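Local coordinates for mandelate racemase/muconate lactonizing protein (Alicyclobacillus acidocaldarius LAA1, PDB 3QLD) that is of unknown function but belongs to the mandelate racemase/muconate lactonizing family of the enolase superfamily, pairing an N-terminal alpha+beta domain with a TIM-barrel-like domain, at residues L36-A39 against D40-G44; D117-A120 against A121-Q125; V266-K270 against P271-G275; M299-G303 against V304-H308; D363-R366 against R367-A371. All coordinates share one frame; numbering follows the deposited sequence.

In the fold
Contacts 1, 2 and 5 lie in or beside the N-terminal domain, and contacts 3 and 4 in the barrel domain. Contacts 1 and 2 touch through R122, whose NH1 is 2.7 Å from D40 OD2 and 2.8 Å from D38 OD1, both salt bridges. Contact 2 reaches contact 4 across the domains by a probable hydrogen bond, D117 OD1 to H308 NE2, 2.9 Å. Contacts 3 and 4 pack together where K270 CD meets M299 SE at 3.6 Å. Contact 5 shares the antiparallel sheet of contact 1, with centres about 20 Å apart. As in relatives, the active site probably lies at the C-terminal ends of the barrel strands, where contact 3 sits.

Contact 1 (L36-A39 against D40-G44); sequences LVDA and DGIEG
D38 and D40 meet at the tip of a beta hairpin, which joins strand 25-38 to strand 43-48 in the N-terminal domain. The chain reverses in a type I turn from D38 to G41. G41 has positive phi and makes the turn a G1 bulge: G41 N bonds to D38 O, and D38 N bonds to I42 O. The D38 side chain closes the tip. Its CG sits between the backbone N and the carbonyl carbon (chi1 78°), which puts OD2 over the turn. OD2 accepts from I42 N at 3.0 Å, from above the carboxylate plane. D40 N adds a weak, bent bond to D38 OD2 at 2.8 Å. One oxygen thus ties the turn to the residue just before the next strand. The D38 and I42 side chains run alongside each other, with D38 OD1 3.4 Å from I42 CB. D38 OD1 and D40 OD2 salt-bridge R122 NH1 of helix 105-123, which should offset their like charges. Beyond the tip, V37 CG2 lies 4.1 Å from E43 CG in a non-hydrogen-bonded pair. The L36 side chain touches A114 and V115. The L36 backbone pairs with G44, L36 N lying 2.7 Å from G44 O.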
loop_
_atom_site.group_PDB
_atom_site.type_symbol
_atom_site.label_atom_id
_atom_site.label_comp_id
_atom_site.label_asym_id
_atom_site.label_seq_id
_atom_site.Cartn_x
_atom_site.Cartn_y
_atom_site.Cartn_z
ATOM N N LEU A 36 24.719 -1.961 7.718
ATOM C CA LEU A 36 25.252 -0.595 7.915
ATOM C C LEU A 36 26.623 -0.704 8.629
ATOM O O LEU A 36 26.808 -1.579 9.458
ATOM C CB LEU A 36 24.321 0.269 8.773
ATOM C CG LEU A 36 22.899 0.416 8.207
ATOM C CD1 LEU A 36 21.997 1.003 9.344
ATOM C CD2 LEU A 36 22.953 1.374 6.978
ATOM N N VAL A 37 27.542 0.148 8.239
ATOM C CA VAL A 37 28.911 0.146 8.821
ATOM C C VAL A 37 29.349 1.544 9.107
ATOM O O VAL A 37 29.268 2.463 8.246
ATOM C CB VAL A 37 29.911 -0.389 7.848
ATOM C CG1 VAL A 37 31.238 -0.655 8.589
ATOM C CG2 VAL A 37 29.395 -1.685 7.194
ATOM N N ASP A 38 29.897 1.711 10.302
ATOM C CA ASP A 38 30.355 3.024 10.662
ATOM C C ASP A 38 31.893 3.106 10.520
ATOM O O ASP A 38 32.555 2.122 10.131
ATOM C CB ASP A 38 29.801 3.419 12.039
ATOM C CG ASP A 38 30.538 2.774 13.187
ATOM O OD1 ASP A 38 30.015 2.840 14.329
ATOM O OD2 ASP A 38 31.625 2.205 12.948
ATOM N N ALA A 39 32.430 4.303 10.757
ATOM C CA ALA A 39 33.852 4.566 10.547
ATOM C C ALA A 39 34.730 3.681 11.459
ATOM O O ALA A 39 35.859 3.331 11.087
ATOM C CB ALA A 39 34.154 6.103 10.707
ATOM N N ASP A 40 34.199 3.221 12.586
ATOM C CA ASP A 40 34.979 2.329 13.436
ATOM C C ASP A 40 34.824 0.832 13.159
ATOM O O ASP A 40 35.432 -0.003 13.851
ATOM C CB ASP A 40 34.728 2.661 14.893
ATOM C CG ASP A 40 35.075 4.088 15.185
ATOM O OD1 ASP A 40 36.172 4.513 14.735
ATOM O OD2 ASP A 40 34.259 4.786 15.798
ATOM N N GLY A 41 34.057 0.518 12.106
ATOM C CA GLY A 41 33.801 -0.864 11.664
ATOM C C GLY A 41 32.705 -1.570 12.445
ATOM O O GLY A 41 32.571 -2.819 12.386
ATOM N N ILE A 42 31.957 -0.781 13.230
ATOM C CA ILE A 42 30.797 -1.281 13.991
ATOM C C ILE A 42 29.592 -1.338 13.018
ATOM O O ILE A 42 29.448 -0.464 12.170
ATOM C CB ILE A 42 30.513 -0.434 15.235
ATOM C CG1 ILE A 42 31.782 -0.442 16.166
ATOM C CG2 ILE A 42 29.203 -0.887 15.935
ATOM C CD1 ILE A 42 31.953 -1.731 16.949
ATOM N N GLU A 43 28.852 -2.437 13.108
ATOM C CA GLU A 43 27.854 -2.821 12.077
ATOM C C GLU A 43 26.468 -3.022 12.626
ATOM O O GLU A 43 26.302 -3.575 13.700
ATOM C CB GLU A 43 28.237 -4.129 11.410
ATOM C CG GLU A 43 29.476 -3.927 10.599
ATOM C CD GLU A 43 29.871 -5.097 9.776
ATOM O OE1 GLU A 43 29.119 -6.082 9.667
ATOM O OE2 GLU A 43 31.007 -5.035 9.235
ATOM N N GLY A 44 25.454 -2.646 11.836
ATOM C CA GLY A 44 24.117 -3.136 12.105
ATOM C C GLY A 44 23.547 -3.903 10.900
ATOM O O GLY A 44 23.864 -3.562 9.759
#

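Contact 2 (D117-A120 against A121-Q125); sequences DWYA and ARTGQ
Y119 and T123 meet one turn apart at the C-terminal end of helix 105-123, in the N-terminal domain. This is the closely fitted part. T123 CG2 lies over one face of the Y119 ring in a CH-pi contact, 3.9 Å from the centroid and 19° off the normal. The T123 hydroxyl sits between its own backbone N and carbonyl carbon (chi1 70°), which turns OG1 back to Y119 O. T123 OG1 donates to Y119 O at 3.2 Å, and T123 N donates to the same oxygen at 3.0 Å. The two donors reach it from opposite faces of the carbonyl plane. W118 and R122 run alongside each other on another side. R122 CB lies over one face of the indole, and R122 CG is 3.9 Å from W118 CZ2. The W118 indole N-H bonds to D38, which R122 also salt-bridges. The solvent side is looser. G124 leaves the helix with positive phi, and the exposed Q125 side chain stays 4.6 Å or more from D117-A120. Its backbone returns to the helix: Q125 N bonds to A120 O at 3.0 Å, and Q125 O is 3.2 Å from the buried A120 CB.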
loop_
_atom_site.group_PDB
_atom_site.type_symbol
_atom_site.label_atom_id
_atom_site.label_comp_id
_atom_site.label_asym_id
_atom_site.label_seq_id
_atom_site.Cartn_x
_atom_site.Cartn_y
_atom_site.Cartn_z
ATOM N N ASP A 117 19.886 -1.847 15.452
ATOM C CA ASP A 117 20.783 -2.956 15.599
ATOM C C ASP A 117 22.197 -2.397 15.702
ATOM O O ASP A 117 22.983 -2.850 16.539
ATOM C CB ASP A 117 20.629 -3.927 14.405
ATOM C CG ASP A 117 21.431 -5.199 14.567
ATOM O OD1 ASP A 117 20.916 -6.166 15.194
ATOM O OD2 ASP A 117 22.597 -5.211 14.043
ATOM N N TRP A 118 22.525 -1.444 14.829
ATOM C CA TRP A 118 23.841 -0.792 14.843
ATOM C C TRP A 118 24.016 -0.114 16.189
ATOM O O TRP A 118 25.072 -0.272 16.815
ATOM C CB TRP A 118 23.963 0.251 13.729
ATOM C CG TRP A 118 25.025 1.276 14.024
ATOM C CD1 TRP A 118 26.389 1.117 13.821
ATOM C CD2 TRP A 118 24.850 2.567 14.614
ATOM N NE1 TRP A 118 27.045 2.248 14.201
ATOM C CE2 TRP A 118 26.140 3.150 14.714
ATOM C CE3 TRP A 118 23.724 3.310 15.053
ATOM C CZ2 TRP A 118 26.342 4.435 15.236
ATOM C CZ3 TRP A 118 23.920 4.595 15.548
ATOM C CH2 TRP A 118 25.231 5.134 15.670
ATOM N N TYR A 119 22.968 0.561 16.676
ATOM C CA TYR A 119 23.050 1.325 17.905
ATOM C C TYR A 119 23.346 0.440 19.124
ATOM O O TYR A 119 24.165 0.825 19.981
ATOM C CB TYR A 119 21.770 2.174 18.128
ATOM C CG TYR A 119 21.778 2.976 19.408
ATOM C CD1 TYR A 119 21.369 2.390 20.611
ATOM C CD2 TYR A 119 22.234 4.279 19.431
ATOM C CE1 TYR A 119 21.401 3.123 21.825
ATOM C CE2 TYR A 119 22.265 5.037 20.633
ATOM C CZ TYR A 119 21.837 4.434 21.816
ATOM O OH TYR A 119 21.861 5.147 22.992
ATOM N N ALA A 120 22.697 -0.721 19.211
ATOM C CA ALA A 120 23.022 -1.679 20.255
ATOM C C ALA A 120 24.490 -2.133 20.202
ATOM O O ALA A 120 25.140 -2.267 21.238
ATOM C CB ALA A 120 22.082 -2.901 20.201
ATOM N N ALA A 121 25.018 -2.351 19.003
ATOM C CA ALA A 121 26.385 -2.829 18.848
ATOM C C ALA A 121 27.400 -1.737 19.170
ATOM O O ALA A 121 28.507 -2.043 19.683
ATOM C CB ALA A 121 26.596 -3.362 17.422
ATOM N N ARG A 122 27.036 -0.484 18.856
ATOM C CA ARG A 122 27.870 0.673 19.100
ATOM C C ARG A 122 27.989 0.932 20.589
ATOM O O ARG A 122 29.092 1.318 21.063
ATOM C CB ARG A 122 27.305 1.895 18.385
ATOM C CG ARG A 122 28.091 3.196 18.550
ATOM C CD ARG A 122 29.304 3.222 17.649
ATOM N NE ARG A 122 30.231 4.278 18.033
ATOM C CZ ARG A 122 31.376 4.564 17.402
ATOM N NH1 ARG A 122 31.744 3.903 16.294
ATOM N NH2 ARG A 122 32.158 5.534 17.876
ATOM N N THR A 123 26.878 0.717 21.313
ATOM C CA THR A 123 26.837 0.994 22.747
ATOM C C THR A 123 27.068 -0.264 23.576
ATOM O O THR A 123 27.125 -0.185 24.785
ATOM C CB THR A 123 25.505 1.691 23.210
ATOM O OG1 THR A 123 24.406 0.778 23.126
ATOM C CG2 THR A 123 25.215 3.033 22.455
ATOM N N GLY A 124 27.209 -1.419 22.920
ATOM C CA GLY A 124 27.418 -2.715 23.588
ATOM C C GLY A 124 26.292 -3.082 24.572
ATOM O O GLY A 124 26.532 -3.713 25.597
ATOM N N GLN A 125 25.065 -2.683 24.249
ATOM C CA GLN A 125 23.918 -2.999 25.099
ATOM C C GLN A 125 23.017 -3.999 24.402
ATOM O O GLN A 125 22.825 -3.888 23.193
ATOM C CB GLN A 125 23.131 -1.721 25.364
ATOM C CG GLN A 125 23.907 -0.715 26.205
ATOM C CD GLN A 125 23.005 0.252 26.949
ATOM O OE1 GLN A 125 21.948 0.641 26.452
ATOM N NE2 GLN A 125 23.414 0.634 28.155
#

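Contact 3 (V266-K270 against P271-G275); sequences VLNVK and PGRLG
K270 and R273 meet in a buried strand-to-helix turn at the C-terminal end of barrel strand 266-269. The fold is the TIM-barrel-like domain of the enolase superfamily, and this strand lies between strands 243-245 and 293-296. After K270 the chain enters a short, weakly bonded helix, about 271-274. L274 N bonds back to K270 O at 3.1 Å, and G275 ends the turn with positive phi in a Schellman motif. R273 then reaches back along the strand. Its chain is extended as far as CD and bends at chi3 (79°), which brings the guanidinium to the backbone of N268. NH2 and NH1 grip one atom end-on: R273 NH2 is 2.7 Å and R273 NH1 2.9 Å from N268 O. The oxygen lies close to the guanidinium plane. NH2 comes nearly along the C=O axis, while NH1 comes from above the carbonyl plane. K270 CG lies 3.5 Å from R273 NH1, obliquely to the flat group. On another side V269 CG1 touches L274 CD1 at 4.0 Å and P271 CD at 4.1 Å. D246 salt-bridges both R273 NH1 and K270 NZ, and K270 NZ also bonds to G298 O. The buried N268 O is thus satisfied twice by R273, whose guanidinium is held in place by NE to V249 O and NH1 to D246.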
loop_
_atom_site.group_PDB
_atom_site.type_symbol
_atom_site.label_atom_id
_atom_site.label_comp_id
_atom_site.label_asym_id
_atom_site.label_seq_id
_atom_site.Cartn_x
_atom_site.Cartn_y
_atom_site.Cartn_z
ATOM N N VAL A 266 -7.221 -9.790 18.864
ATOM C CA VAL A 266 -5.843 -10.257 18.903
ATOM C C VAL A 266 -5.069 -9.738 17.694
ATOM O O VAL A 266 -5.635 -9.719 16.594
ATOM C CB VAL A 266 -5.806 -11.807 18.920
ATOM C CG1 VAL A 266 -4.375 -12.372 18.796
ATOM C CG2 VAL A 266 -6.404 -12.307 20.232
ATOM N N LEU A 267 -3.821 -9.300 17.927
ATOM C CA LEU A 267 -2.963 -8.768 16.853
ATOM C C LEU A 267 -1.791 -9.703 16.639
ATOM O O LEU A 267 -1.078 -10.032 17.617
ATOM C CB LEU A 267 -2.502 -7.337 17.206
ATOM C CG LEU A 267 -1.550 -6.638 16.197
ATOM C CD1 LEU A 267 -2.295 -6.378 14.865
ATOM C CD2 LEU A 267 -1.061 -5.307 16.786
ATOM N N ASN A 268 -1.631 -10.144 15.386
ATOM C CA ASN A 268 -0.381 -10.767 14.894
ATOM C C ASN A 268 0.581 -9.646 14.563
ATOM O O ASN A 268 0.360 -8.857 13.621
ATOM C CB ASN A 268 -0.660 -11.708 13.712
ATOM C CG ASN A 268 0.587 -12.358 13.131
ATOM O OD1 ASN A 268 1.695 -11.870 13.330
ATOM N ND2 ASN A 268 0.398 -13.411 12.376
ATOM N N VAL A 269 1.610 -9.533 15.399
ATOM C CA VAL A 269 2.623 -8.476 15.239
ATOM C C VAL A 269 3.777 -8.989 14.378
ATOM O O VAL A 269 4.335 -10.047 14.669
ATOM C CB VAL A 269 3.193 -8.050 16.596
ATOM C CG1 VAL A 269 4.491 -7.123 16.429
ATOM C CG2 VAL A 269 2.074 -7.300 17.384
ATOM N N LYS A 270 4.142 -8.255 13.304
ATOM C CA LYS A 270 5.411 -8.577 12.619
ATOM C C LYS A 270 6.049 -7.197 12.456
ATOM O O LYS A 270 5.482 -6.334 11.820
ATOM C CB LYS A 270 5.184 -9.273 11.285
ATOM C CG LYS A 270 4.412 -10.577 11.376
ATOM C CD LYS A 270 4.222 -11.282 10.030
ATOM C CE LYS A 270 3.217 -12.428 10.215
ATOM N NZ LYS A 270 2.875 -13.155 8.974
ATOM N N PRO A 271 7.140 -6.940 13.184
ATOM C CA PRO A 271 7.734 -5.609 13.237
ATOM C C PRO A 271 7.986 -5.055 11.845
ATOM O O PRO A 271 7.790 -3.879 11.614
ATOM C CB PRO A 271 9.039 -5.841 14.062
ATOM C CG PRO A 271 8.672 -7.050 14.909
ATOM C CD PRO A 271 7.806 -7.914 14.082
ATOM N N GLY A 272 8.391 -5.906 10.905
ATOM C CA GLY A 272 8.664 -5.422 9.542
ATOM C C GLY A 272 7.381 -4.941 8.870
ATOM O O GLY A 272 7.347 -3.891 8.249
ATOM N N ARG A 273 6.292 -5.674 9.050
ATOM C CA ARG A 273 5.010 -5.305 8.376
ATOM C C ARG A 273 4.559 -3.950 8.956
ATOM O O ARG A 273 3.959 -3.120 8.287
ATOM C CB ARG A 273 3.964 -6.419 8.675
ATOM C CG ARG A 273 2.622 -6.305 7.883
ATOM C CD ARG A 273 1.480 -7.342 8.376
ATOM N NE ARG A 273 0.822 -6.849 9.609
ATOM C CZ ARG A 273 0.872 -7.445 10.802
ATOM N NH1 ARG A 273 1.504 -8.602 10.959
ATOM N NH2 ARG A 273 0.246 -6.877 11.850
ATOM N N LEU A 274 4.851 -3.716 10.233
ATOM C CA LEU A 274 4.369 -2.489 10.904
ATOM C C LEU A 274 5.217 -1.262 10.682
ATOM O O LEU A 274 4.786 -0.154 10.958
ATOM C CB LEU A 274 4.114 -2.760 12.409
ATOM C CG LEU A 274 2.960 -3.707 12.665
ATOM C CD1 LEU A 274 3.013 -4.136 14.148
ATOM C CD2 LEU A 274 1.668 -2.913 12.345
ATOM N N GLY A 275 6.448 -1.444 10.152
ATOM C CA GLY A 275 7.342 -0.310 9.995
ATOM C C GLY A 275 8.530 -0.243 10.963
ATOM O O GLY A 275 9.278 0.780 10.968
#

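Contact 4 (M299-G303 against V304-H308); sequences MYETG and VGRVH
R306 leaves helix 303-313 extended, with CG anti to the backbone N (chi1 180°), and then bends at chi3 (-41°). The bend swings its guanidinium back to the backbone of E301. R306 NH2 donates to E301 O at 2.9 Å, in the carbonyl plane and on a lone pair. A water accepts from R306 NE at 2.6 Å and donates to E301 O at 2.8 Å. E301 O is thus linked to R306 directly and through a water. The E301 carboxylate turns elsewhere: OE1 accepts from M299 N. Any attraction between E301 OE1 and R306 NH2, 4.3 Å apart, would be purely electrostatic. The E301 chain also bends, at chi2, and lays CG 3.7 Å from G305 C, where glycine presents no side chain. Next along, T302 OG1 accepts from V304 N at 3.2 Å, and E47 of strand 43-48 also binds this hydroxyl. T302 O takes R306 N at 2.9 Å, the first turn of the helix. T302 and V304 lie side by side against L33 of strand 25-38. The arrangement is a threonine N-cap on a helix that follows barrel strand 293-296, set where the barrel meets the N-terminal domain.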
loop_
_atom_site.group_PDB
_atom_site.type_symbol
_atom_site.label_atom_id
_atom_site.label_comp_id
_atom_site.label_asym_id
_atom_site.label_seq_id
_atom_site.Cartn_x
_atom_site.Cartn_y
_atom_site.Cartn_z
HETATM N N MSE A 299 7.533 -14.787 8.850
HETATM C CA MSE A 299 7.589 -14.533 7.411
HETATM C C MSE A 299 8.628 -15.449 6.732
HETATM O O MSE A 299 9.188 -15.079 5.699
HETATM C CB MSE A 299 8.019 -13.092 7.170
HETATM C CG MSE A 299 7.178 -12.017 7.866
HETATM SE SE MSE A 299 5.649 -11.630 6.741
HETATM C CE MSE A 299 6.490 -10.804 5.185
ATOM N N TYR A 300 8.911 -16.618 7.304
ATOM C CA TYR A 300 9.944 -17.542 6.767
ATOM C C TYR A 300 11.325 -16.833 6.751
ATOM O O TYR A 300 12.199 -17.033 5.875
ATOM C CB TYR A 300 9.504 -18.144 5.415
ATOM C CG TYR A 300 8.449 -19.245 5.573
ATOM C CD1 TYR A 300 8.747 -20.577 5.254
ATOM C CD2 TYR A 300 7.161 -18.961 6.090
ATOM C CE1 TYR A 300 7.785 -21.600 5.409
ATOM C CE2 TYR A 300 6.189 -19.978 6.261
ATOM C CZ TYR A 300 6.516 -21.296 5.916
ATOM O OH TYR A 300 5.577 -22.286 6.043
ATOM N N GLU A 301 11.511 -16.034 7.797
ATOM C CA GLU A 301 12.657 -15.109 7.914
ATOM C C GLU A 301 13.993 -15.867 7.851
ATOM O O GLU A 301 14.092 -16.957 8.378
ATOM C CB GLU A 301 12.671 -14.346 9.258
ATOM C CG GLU A 301 11.614 -13.275 9.499
ATOM C CD GLU A 301 10.211 -13.824 9.797
ATOM O OE1 GLU A 301 9.977 -15.057 9.825
ATOM O OE2 GLU A 301 9.309 -12.973 9.967
ATOM N N THR A 302 15.020 -15.273 7.237
ATOM C CA THR A 302 16.389 -15.709 7.589
ATOM C C THR A 302 16.716 -15.445 9.060
ATOM O O THR A 302 15.937 -14.854 9.870
ATOM C CB THR A 302 17.505 -15.010 6.799
ATOM O OG1 THR A 302 17.767 -13.763 7.452
ATOM C CG2 THR A 302 17.126 -14.771 5.263
ATOM N N GLY A 303 17.901 -15.874 9.429
ATOM C CA GLY A 303 18.316 -15.737 10.849
ATOM C C GLY A 303 18.258 -14.354 11.397
ATOM O O GLY A 303 17.956 -14.166 12.574
ATOM N N VAL A 304 18.528 -13.361 10.552
ATOM C CA VAL A 304 18.521 -11.956 10.963
ATOM C C VAL A 304 17.140 -11.466 11.390
ATOM O O VAL A 304 16.958 -10.977 12.503
ATOM C CB VAL A 304 19.198 -11.042 9.859
ATOM C CG1 VAL A 304 19.029 -9.537 10.188
ATOM C CG2 VAL A 304 20.731 -11.410 9.809
ATOM N N GLY A 305 16.194 -11.498 10.468
ATOM C CA GLY A 305 14.773 -11.314 10.783
ATOM C C GLY A 305 14.204 -12.177 11.920
ATOM O O GLY A 305 13.397 -11.701 12.716
ATOM N N ARG A 306 14.651 -13.425 12.023
ATOM C CA ARG A 306 14.127 -14.312 13.072
ATOM C C ARG A 306 14.621 -13.836 14.455
ATOM O O ARG A 306 13.852 -13.784 15.420
ATOM C CB ARG A 306 14.558 -15.745 12.813
ATOM C CG ARG A 306 14.070 -16.763 13.859
ATOM C CD ARG A 306 14.275 -18.189 13.368
ATOM N NE ARG A 306 13.918 -18.248 11.969
ATOM C CZ ARG A 306 12.715 -18.558 11.532
ATOM N NH1 ARG A 306 11.750 -18.907 12.392
ATOM N NH2 ARG A 306 12.471 -18.485 10.235
ATOM N N VAL A 307 15.896 -13.498 14.531
ATOM C CA VAL A 307 16.495 -12.895 15.755
ATOM C C VAL A 307 15.773 -11.630 16.201
ATOM O O VAL A 307 15.318 -11.542 17.354
ATOM C CB VAL A 307 18.024 -12.639 15.605
ATOM C CG1 VAL A 307 18.513 -11.644 16.694
ATOM C CG2 VAL A 307 18.711 -13.957 15.732
ATOM N N HIS A 308 15.567 -10.692 15.280
ATOM C CA HIS A 308 14.809 -9.450 15.570
ATOM C C HIS A 308 13.358 -9.668 15.993
ATOM O O HIS A 308 12.835 -8.909 16.814
ATOM C CB HIS A 308 14.876 -8.479 14.362
ATOM C CG HIS A 308 16.187 -7.755 14.247
ATOM N ND1 HIS A 308 16.484 -6.906 13.201
ATOM C CD2 HIS A 308 17.290 -7.767 15.047
ATOM C CE1 HIS A 308 17.703 -6.405 13.369
ATOM N NE2 HIS A 308 18.209 -6.905 14.494
HETATM O O HOH W 1 15.708 -18.474 10.044
#

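Contact 5 (D363-R366 against R367-A371); sequences DAVR and RFSTA
S369 OG donates to V365 O at 2.8 Å, the shortest bond of this contact. The hydroxyl lies anti to its own carbonyl carbon, beside the backbone N (chi1 -77°), which turns OG back to V365 O. It comes to that oxygen from above the carbonyl plane, not on a lone pair. S369 lies just past helix 362-368, and its hydroxyl bonds back into the last turn. S369 N makes a weak bond to R366 O, at 3.3 Å. Just before it the pattern is regular: R367 N bonds to D363 O at 2.9 Å, and F368 N bonds to A364 O at 3.0 Å. The F368 ring leans back toward the same turn. Its CD2 lies 3.3 Å from A364 O, which approaches the ring obliquely, and F368 CE2 touches A364 CB at 4.1 Å. The R366 and R367 side chains are on the exposed side. The helix passes straight into strand 369-376. T370 and A371 both face R10 in a classic beta bulge, the F368 ring touches L13 and P14, and S369 touches L11, which places this corner along strand 3-15 of the N-terminal sheet.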
loop_
_atom_site.group_PDB
_atom_site.type_symbol
_atom_site.label_atom_id
_atom_site.label_comp_id
_atom_site.label_asym_id
_atom_site.label_seq_id
_atom_site.Cartn_x
_atom_site.Cartn_y
_atom_site.Cartn_z
ATOM N N ASP A 363 30.208 -15.974 5.146
ATOM C CA ASP A 363 30.326 -16.907 3.998
ATOM C C ASP A 363 28.974 -17.337 3.454
ATOM O O ASP A 363 28.808 -17.542 2.252
ATOM C CB ASP A 363 31.069 -18.212 4.337
ATOM C CG ASP A 363 32.572 -18.010 4.566
ATOM O OD1 ASP A 363 33.206 -17.209 3.857
ATOM O OD2 ASP A 363 33.128 -18.681 5.467
ATOM N N ALA A 364 28.033 -17.568 4.366
ATOM C CA ALA A 364 26.696 -17.941 3.942
ATOM C C ALA A 364 26.043 -16.750 3.234
ATOM O O ALA A 364 25.516 -16.908 2.124
ATOM C CB ALA A 364 25.867 -18.459 5.142
ATOM N N VAL A 365 26.134 -15.570 3.836
ATOM C CA VAL A 365 25.557 -14.383 3.199
ATOM C C VAL A 365 26.110 -14.258 1.774
ATOM O O VAL A 365 25.358 -14.009 0.794
ATOM C CB VAL A 365 25.799 -13.102 4.037
ATOM C CG1 VAL A 365 25.481 -11.815 3.208
ATOM C CG2 VAL A 365 24.978 -13.140 5.280
ATOM N N ARG A 366 27.423 -14.447 1.640
ATOM C CA ARG A 366 28.062 -14.305 0.346
ATOM C C ARG A 366 27.640 -15.359 -0.663
ATOM O O ARG A 366 27.337 -15.008 -1.827
ATOM C CB ARG A 366 29.571 -14.279 0.502
ATOM C CG ARG A 366 30.084 -12.889 0.687
ATOM C CD ARG A 366 31.318 -12.670 -0.255
ATOM N NE ARG A 366 32.035 -13.940 -0.520
ATOM C CZ ARG A 366 32.953 -14.142 -1.469
ATOM N NH1 ARG A 366 33.346 -13.153 -2.284
ATOM N NH2 ARG A 366 33.497 -15.349 -1.592
ATOM N N ARG A 367 27.557 -16.627 -0.232
ATOM C CA ARG A 367 27.133 -17.697 -1.150
ATOM C C ARG A 367 25.701 -17.496 -1.669
ATOM O O ARG A 367 25.447 -17.744 -2.857
ATOM C CB ARG A 367 27.293 -19.108 -0.551
ATOM C CG ARG A 367 26.721 -20.313 -1.476
ATOM C CD ARG A 367 27.507 -20.546 -2.843
ATOM N NE ARG A 367 26.898 -21.589 -3.712
ATOM C CZ ARG A 367 25.894 -21.407 -4.589
ATOM N NH1 ARG A 367 25.307 -20.207 -4.742
ATOM N NH2 ARG A 367 25.453 -22.441 -5.319
ATOM N N PHE A 368 24.793 -17.055 -0.785
ATOM C CA PHE A 368 23.397 -16.962 -1.125
ATOM C C PHE A 368 23.053 -15.654 -1.891
ATOM O O PHE A 368 21.912 -15.506 -2.353
ATOM C CB PHE A 368 22.548 -17.081 0.157
ATOM C CG PHE A 368 22.671 -18.419 0.859
ATOM C CD1 PHE A 368 22.748 -19.607 0.121
ATOM C CD2 PHE A 368 22.610 -18.501 2.258
ATOM C CE1 PHE A 368 22.802 -20.858 0.755
ATOM C CE2 PHE A 368 22.669 -19.741 2.922
ATOM C CZ PHE A 368 22.759 -20.928 2.179
ATOM N N SER A 369 24.032 -14.747 -2.041
ATOM C CA SER A 369 23.819 -13.433 -2.695
ATOM C C SER A 369 23.569 -13.483 -4.207
ATOM O O SER A 369 24.324 -14.070 -4.974
ATOM C CB SER A 369 24.956 -12.465 -2.362
ATOM O OG SER A 369 24.804 -11.937 -1.041
ATOM N N THR A 370 22.467 -12.902 -4.656
ATOM C CA THR A 370 22.216 -12.870 -6.099
ATOM C C THR A 370 22.438 -11.481 -6.601
ATOM O O THR A 370 22.482 -11.240 -7.832
ATOM C CB THR A 370 20.799 -13.260 -6.485
ATOM O OG1 THR A 370 19.883 -12.363 -5.874
ATOM C CG2 THR A 370 20.500 -14.685 -6.097
ATOM N N ALA A 371 22.559 -10.554 -5.668
ATOM C CA ALA A 371 22.872 -9.153 -5.993
ATOM C C ALA A 371 23.404 -8.445 -4.750
ATOM O O ALA A 371 23.057 -8.803 -3.570
ATOM C CB ALA A 371 21.632 -8.413 -6.557
#